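Local coordinates for cellulose binding domain-containing protein (Clostridium clariflavum, PDB 4B96) that probably binds cellulose through this calcium-containing family 3b carbohydrate-binding module, part of a membrane protein of a biomass-sensing system, at residues V26-G31 and G98-V103; N32-L37 and K92-P97. One frame throughout, in Å; residues are numbered along the deposited sequence.

Contact 1: residues V26-G31 and G98-V103; sequences VIENTG and GDAAWV
Val26 lays its CG2 methyl over one face of the Trp102 indole, 3.7 Å from the centroid of the six-membered ring and 24° off its normal, a CH-pi contact offset toward the rim of the ring. The two residues face each other across an antiparallel strand pair, 26-29 against 100-103, in one sheet of the beta-sandwich of this CBM3 module. They form a non-hydrogen-bonded pair, and their side chains leave the sheet side by side. With CG1 anti to the backbone N (chi1 -180°), Val26 divides its branches: CG2 goes to the indole, while CG1 meets the methyl of Ala100, CG1 to CB 3.5 Å. An edge-to-face contact with Phe130 gives the Trp102 ring a further aromatic neighbour. Glu28 shares this face of the sheet, and its OE1 is hydrogen-bonded to Tyr132 OH.

Ile27 and Ala101 turn to the other face, into the interior, where Leu37 and Ile95 pack on both. Their backbones exchange two hydrogen bonds, Ile27 N to Ala101 O at 2.9 Å and Ala101 N to Ile27 O at 2.8 Å, both donors lying in the carbonyl plane.

Two more bonds extend the pairing just before strand 100-103 begins. Asn29 N reaches Asp99 O with an N-H...O angle of 168°, and Asn29 O takes the N-H of Gly98. One residue thus faces two, a G1 beta bulge with Gly98 in position 1; at its positive phi a CB would jam against the carbonyl O of Pro97. The Asn29 side chain then closes an Asx turn: its OD1 accepts from Gly31 N at 2.9 Å.

Contact 2: residues N32-L37 and K92-P97; sequences NSYIDL and KGSIPP
The Tyr34 ring carries the prolines of 92-97 on one face: Pro97 CD stands 3.8 Å from the ring centroid and 14° off its normal, a CH-pi contact, and Pro96 CA lies over the same face. Toward the hydroxyl-bearing end of the ring, Pro96 CG approaches Tyr34 CE2 at 3.6 Å. Ser94 OG comes in obliquely, 3.5 Å from Tyr34 CD2. The ring reaches this Pro-Pro pair because its CG sits beside the backbone N, anti to the carbonyl carbon (chi1 -76°). Farther along, the Pro97 ring packs its CB and CG against the backbone of Asn32.

Beside this tyrosine-proline cluster runs a small two-stranded antiparallel sheet, 35-36 with 94-95, at one end of the CBM3 beta-sandwich. Ile35 and Ile95 are its hydrogen-bonded pair: Ile35 N gives to Ile95 O at 3.0 Å, and Ile95 N returns the bond to a lone pair of Ile35 O at 2.8 Å. Leu37 N adds a third bond to Gly93 O, from a position tilted 34° out of the carbonyl plane.

The Ile35 and Ile95 side chains leave on the buried face, joined by Leu37, whose CD2 lies 3.9 Å from Ile95 CD1. Ile27 and Ala101 of the larger sheet touch Leu37 and Ile95, while Ile35 packs on Ile4. Asp36 turns to the opposite face and pairs with Arg38. The chemistry is thus divided: aliphatic side chains meet on the buried face, backbone bonds hold the two segments in register, and toward solvent the tyrosine meets the prolines through CH-pi and dispersion contacts rather than hydrogen bonds across the two segments.

Contacts 1 and 2 have centres about 8 Å apart at one end of the module, away from the calcium site. Along the chain they come as 26-31, 32-37, 92-97 and 98-103, so contact 2 continues directly from both segments of contact 1. Contact 1 belongs to the five-stranded sheet, where 20-29 pairs with 100-109; contact 2 is the separate two-stranded sheet 35-36/94-95, which lies over the interior face of the larger one. Asn29 ND2, at the end of strand 20-29, probably hydrogen-bonds Ile95 O at 2.9 Å, so one side chain links the large sheet to the small one that covers this end of the sandwich.

Contact 1: residues V26-G31 and G98-V103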
loop_
_atom_site.group_PDB
_atom_site.type_symbol
_atom_site.label_atom_id
_atom_site.label_comp_id
_atom_site.label_asym_id
_atom_site.label_seq_id
_atom_site.Cartn_x
_atom_site.Cartn_y
_atom_site.Cartn_z
ATOM N N VAL A 26 -3.135 -11.474 -10.102
ATOM C CA VAL A 26 -4.029 -12.354 -9.372
ATOM C C VAL A 26 -4.546 -11.562 -8.175
ATOM O O VAL A 26 -3.779 -10.996 -7.407
ATOM C CB VAL A 26 -3.277 -13.593 -8.833
ATOM C CG1 VAL A 26 -4.253 -14.526 -8.053
ATOM C CG2 VAL A 26 -2.608 -14.341 -9.992
ATOM N N ILE A 27 -5.854 -11.452 -8.048
ATOM C CA ILE A 27 -6.398 -10.858 -6.835
ATOM C C ILE A 27 -6.779 -12.015 -5.975
ATOM O O ILE A 27 -7.575 -12.856 -6.399
ATOM C CB ILE A 27 -7.689 -10.108 -7.076
ATOM C CG1 ILE A 27 -7.498 -8.954 -8.050
ATOM C CG2 ILE A 27 -8.301 -9.613 -5.726
ATOM C CD1 ILE A 27 -8.795 -8.325 -8.391
ATOM N N GLU A 28 -6.235 -12.046 -4.771
ATOM C CA GLU A 28 -6.539 -13.073 -3.803
ATOM C C GLU A 28 -7.611 -12.532 -2.842
ATOM O O GLU A 28 -7.554 -11.365 -2.413
ATOM C CB GLU A 28 -5.267 -13.449 -3.027
ATOM C CG GLU A 28 -4.130 -14.006 -3.880
ATOM C CD GLU A 28 -2.980 -14.608 -3.042
ATOM O OE1 GLU A 28 -2.690 -14.068 -1.961
ATOM O OE2 GLU A 28 -2.367 -15.621 -3.451
ATOM N N ASN A 29 -8.595 -13.378 -2.510
ATOM C CA ASN A 29 -9.618 -13.029 -1.515
ATOM C C ASN A 29 -9.203 -13.640 -0.181
ATOM O O ASN A 29 -9.308 -14.840 -0.000
ATOM C CB ASN A 29 -10.996 -13.553 -1.946
ATOM C CG ASN A 29 -12.104 -13.182 -0.983
ATOM O OD1 ASN A 29 -11.864 -12.776 0.179
ATOM N ND2 ASN A 29 -13.356 -13.343 -1.454
ATOM N N THR A 30 -8.728 -12.811 0.750
ATOM C CA THR A 30 -8.271 -13.305 2.054
ATOM C C THR A 30 -9.312 -13.145 3.140
ATOM O O THR A 30 -9.032 -13.394 4.316
ATOM C CB THR A 30 -7.014 -12.550 2.527
ATOM O OG1 THR A 30 -7.300 -11.133 2.566
ATOM C CG2 THR A 30 -5.850 -12.790 1.569
ATOM N N GLY A 31 -10.539 -12.747 2.793
ATOM C CA GLY A 31 -11.577 -12.653 3.840
ATOM C C GLY A 31 -12.634 -13.767 3.801
ATOM O O GLY A 31 -12.395 -14.823 3.231
ATOM N N GLY A 98 -11.135 -17.328 0.071
ATOM C CA GLY A 98 -10.107 -18.345 0.028
ATOM C C GLY A 98 -9.720 -18.630 -1.427
ATOM O O GLY A 98 -8.881 -19.469 -1.705
ATOM N N ASP A 99 -10.359 -17.970 -2.384
ATOM C CA ASP A 99 -9.970 -18.207 -3.768
ATOM C C ASP A 99 -9.333 -16.954 -4.359
ATOM O O ASP A 99 -9.076 -15.970 -3.641
ATOM C CB ASP A 99 -11.185 -18.596 -4.585
ATOM C CG ASP A 99 -10.838 -19.552 -5.740
ATOM O OD1 ASP A 99 -9.657 -19.578 -6.280
ATOM O OD2 ASP A 99 -11.787 -20.311 -6.092
ATOM N N ALA A 100 -9.065 -16.983 -5.657
ATOM C CA ALA A 100 -8.367 -15.865 -6.304
ATOM C C ALA A 100 -8.920 -15.679 -7.712
ATOM O O ALA A 100 -9.426 -16.641 -8.288
ATOM C CB ALA A 100 -6.876 -16.130 -6.354
ATOM N N ALA A 101 -8.857 -14.454 -8.250
ATOM C CA ALA A 101 -9.231 -14.215 -9.650
ATOM C C ALA A 101 -7.893 -14.101 -10.392
ATOM O O ALA A 101 -7.033 -13.272 -10.001
ATOM C CB ALA A 101 -9.976 -12.874 -9.778
ATOM N N TRP A 102 -7.708 -14.890 -11.462
ATOM C CA TRP A 102 -6.486 -14.747 -12.281
ATOM C C TRP A 102 -6.863 -13.964 -13.514
ATOM O O TRP A 102 -7.815 -14.326 -14.197
ATOM C CB TRP A 102 -5.917 -16.136 -12.709
ATOM C CG TRP A 102 -5.460 -17.001 -11.510
ATOM C CD1 TRP A 102 -6.254 -17.503 -10.539
ATOM C CD2 TRP A 102 -4.117 -17.409 -11.168
ATOM N NE1 TRP A 102 -5.521 -18.220 -9.634
ATOM C CE2 TRP A 102 -4.203 -18.182 -9.991
ATOM C CE3 TRP A 102 -2.847 -17.213 -11.755
ATOM C CZ2 TRP A 102 -3.047 -18.756 -9.348
ATOM C CZ3 TRP A 102 -1.687 -17.802 -11.120
ATOM C CH2 TRP A 102 -1.808 -18.545 -9.929
ATOM N N VAL A 103 -6.116 -12.899 -13.814
ATOM C CA VAL A 103 -6.439 -12.076 -14.953
ATOM C C VAL A 103 -5.180 -11.731 -15.736
ATOM O O VAL A 103 -4.335 -10.989 -15.217
ATOM C CB VAL A 103 -7.164 -10.754 -14.532
ATOM C CG1 VAL A 103 -7.915 -10.184 -15.747
ATOM C CG2 VAL A 103 -8.153 -10.993 -13.358
#

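Contact 2: residues N32-L37 and K92-P97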
loop_
_atom_site.group_PDB
_atom_site.type_symbol
_atom_site.label_atom_id
_atom_site.label_comp_id
_atom_site.label_asym_id
_atom_site.label_seq_id
_atom_site.Cartn_x
_atom_site.Cartn_y
_atom_site.Cartn_z
ATOM N N ASN A 32 -13.785 -13.557 4.445
ATOM C CA ASN A 32 -14.798 -14.600 4.561
ATOM C C ASN A 32 -16.052 -14.387 3.733
ATOM O O ASN A 32 -17.012 -15.149 3.878
ATOM C CB ASN A 32 -15.195 -14.803 6.007
ATOM C CG ASN A 32 -13.993 -15.024 6.888
ATOM O OD1 ASN A 32 -13.098 -15.824 6.558
ATOM N ND2 ASN A 32 -13.915 -14.269 7.979
ATOM N N SER A 33 -16.067 -13.380 2.859
ATOM C CA SER A 33 -17.261 -13.228 2.001
ATOM C C SER A 33 -16.830 -13.089 0.552
ATOM O O SER A 33 -15.649 -12.919 0.304
ATOM C CB SER A 33 -18.077 -12.027 2.422
ATOM O OG SER A 33 -17.270 -10.892 2.277
ATOM N N TYR A 34 -17.775 -13.218 -0.388
ATOM C CA TYR A 34 -17.445 -13.098 -1.793
ATOM C C TYR A 34 -17.052 -11.630 -2.085
ATOM O O TYR A 34 -17.529 -10.684 -1.437
ATOM C CB TYR A 34 -18.606 -13.628 -2.681
ATOM C CG TYR A 34 -18.739 -15.164 -2.763
ATOM C CD1 TYR A 34 -19.253 -15.908 -1.696
ATOM C CD2 TYR A 34 -18.363 -15.859 -3.939
ATOM C CE1 TYR A 34 -19.396 -17.314 -1.777
ATOM C CE2 TYR A 34 -18.504 -17.265 -4.029
ATOM C CZ TYR A 34 -18.984 -17.972 -2.954
ATOM O OH TYR A 34 -19.102 -19.348 -3.080
ATOM N N ILE A 35 -16.118 -11.453 -3.009
ATOM C CA ILE A 35 -15.783 -10.109 -3.488
ATOM C C ILE A 35 -16.427 -9.845 -4.846
ATOM O O ILE A 35 -16.186 -10.580 -5.811
ATOM C CB ILE A 35 -14.273 -9.926 -3.611
ATOM C CG1 ILE A 35 -13.687 -9.862 -2.199
ATOM C CG2 ILE A 35 -13.936 -8.587 -4.374
ATOM C CD1 ILE A 35 -12.162 -9.896 -2.184
ATOM N N ASP A 36 -17.257 -8.802 -4.902
ATOM C CA ASP A 36 -17.934 -8.453 -6.152
ATOM C C ASP A 36 -17.015 -7.634 -7.062
ATOM O O ASP A 36 -16.777 -6.445 -6.798
ATOM C CB ASP A 36 -19.177 -7.639 -5.817
ATOM C CG ASP A 36 -20.055 -7.386 -7.038
ATOM O OD1 ASP A 36 -19.646 -7.732 -8.180
ATOM O OD2 ASP A 36 -21.157 -6.823 -6.840
ATOM N N LEU A 37 -16.479 -8.255 -8.120
ATOM C CA LEU A 37 -15.538 -7.560 -8.996
ATOM C C LEU A 37 -16.186 -6.406 -9.793
ATOM O O LEU A 37 -15.493 -5.596 -10.405
ATOM C CB LEU A 37 -14.879 -8.558 -9.958
ATOM C CG LEU A 37 -13.883 -9.486 -9.258
ATOM C CD1 LEU A 37 -13.257 -10.389 -10.276
ATOM C CD2 LEU A 37 -12.807 -8.647 -8.609
ATOM N N LYS A 92 -18.455 -8.546 -14.748
ATOM C CA LYS A 92 -19.004 -9.696 -14.033
ATOM C C LYS A 92 -17.874 -10.444 -13.345
ATOM O O LYS A 92 -16.730 -10.441 -13.830
ATOM C CB LYS A 92 -19.706 -10.661 -15.019
ATOM C CG LYS A 92 -20.513 -11.703 -14.306
ATOM C CD LYS A 92 -20.476 -13.081 -14.998
ATOM C CE LYS A 92 -19.091 -13.730 -14.837
ATOM N NZ LYS A 92 -19.182 -15.197 -14.945
ATOM N N GLY A 93 -18.170 -11.114 -12.229
ATOM C CA GLY A 93 -17.118 -11.854 -11.534
ATOM C C GLY A 93 -17.266 -11.734 -10.038
ATOM O O GLY A 93 -17.539 -10.645 -9.508
ATOM N N SER A 94 -17.121 -12.858 -9.333
ATOM C CA SER A 94 -17.294 -12.828 -7.896
ATOM C C SER A 94 -16.209 -13.733 -7.305
ATOM O O SER A 94 -16.158 -14.918 -7.637
ATOM C CB SER A 94 -18.700 -13.353 -7.582
ATOM O OG SER A 94 -18.941 -13.306 -6.191
ATOM N N ILE A 95 -15.303 -13.203 -6.471
ATOM C CA ILE A 95 -14.243 -14.077 -5.975
ATOM C C ILE A 95 -14.665 -14.758 -4.694
ATOM O O ILE A 95 -14.935 -14.087 -3.725
ATOM C CB ILE A 95 -12.927 -13.333 -5.664
ATOM C CG1 ILE A 95 -12.577 -12.338 -6.778
ATOM C CG2 ILE A 95 -11.773 -14.357 -5.444
ATOM C CD1 ILE A 95 -11.201 -11.594 -6.534
ATOM N N PRO A 96 -14.685 -16.106 -4.686
ATOM C CA PRO A 96 -15.026 -16.821 -3.457
ATOM C C PRO A 96 -13.952 -16.601 -2.378
ATOM O O PRO A 96 -12.764 -16.512 -2.684
ATOM C CB PRO A 96 -15.027 -18.295 -3.890
ATOM C CG PRO A 96 -15.309 -18.253 -5.388
ATOM C CD PRO A 96 -14.549 -17.000 -5.849
ATOM N N PRO A 97 -14.384 -16.534 -1.125
ATOM C CA PRO A 97 -13.446 -16.503 0.004
ATOM C C PRO A 97 -12.421 -17.654 -0.085
ATOM O O PRO A 97 -12.826 -18.817 -0.283
ATOM C CB PRO A 97 -14.338 -16.713 1.230
ATOM C CG PRO A 97 -15.717 -16.735 0.786
ATOM C CD PRO A 97 -15.793 -16.645 -0.716
#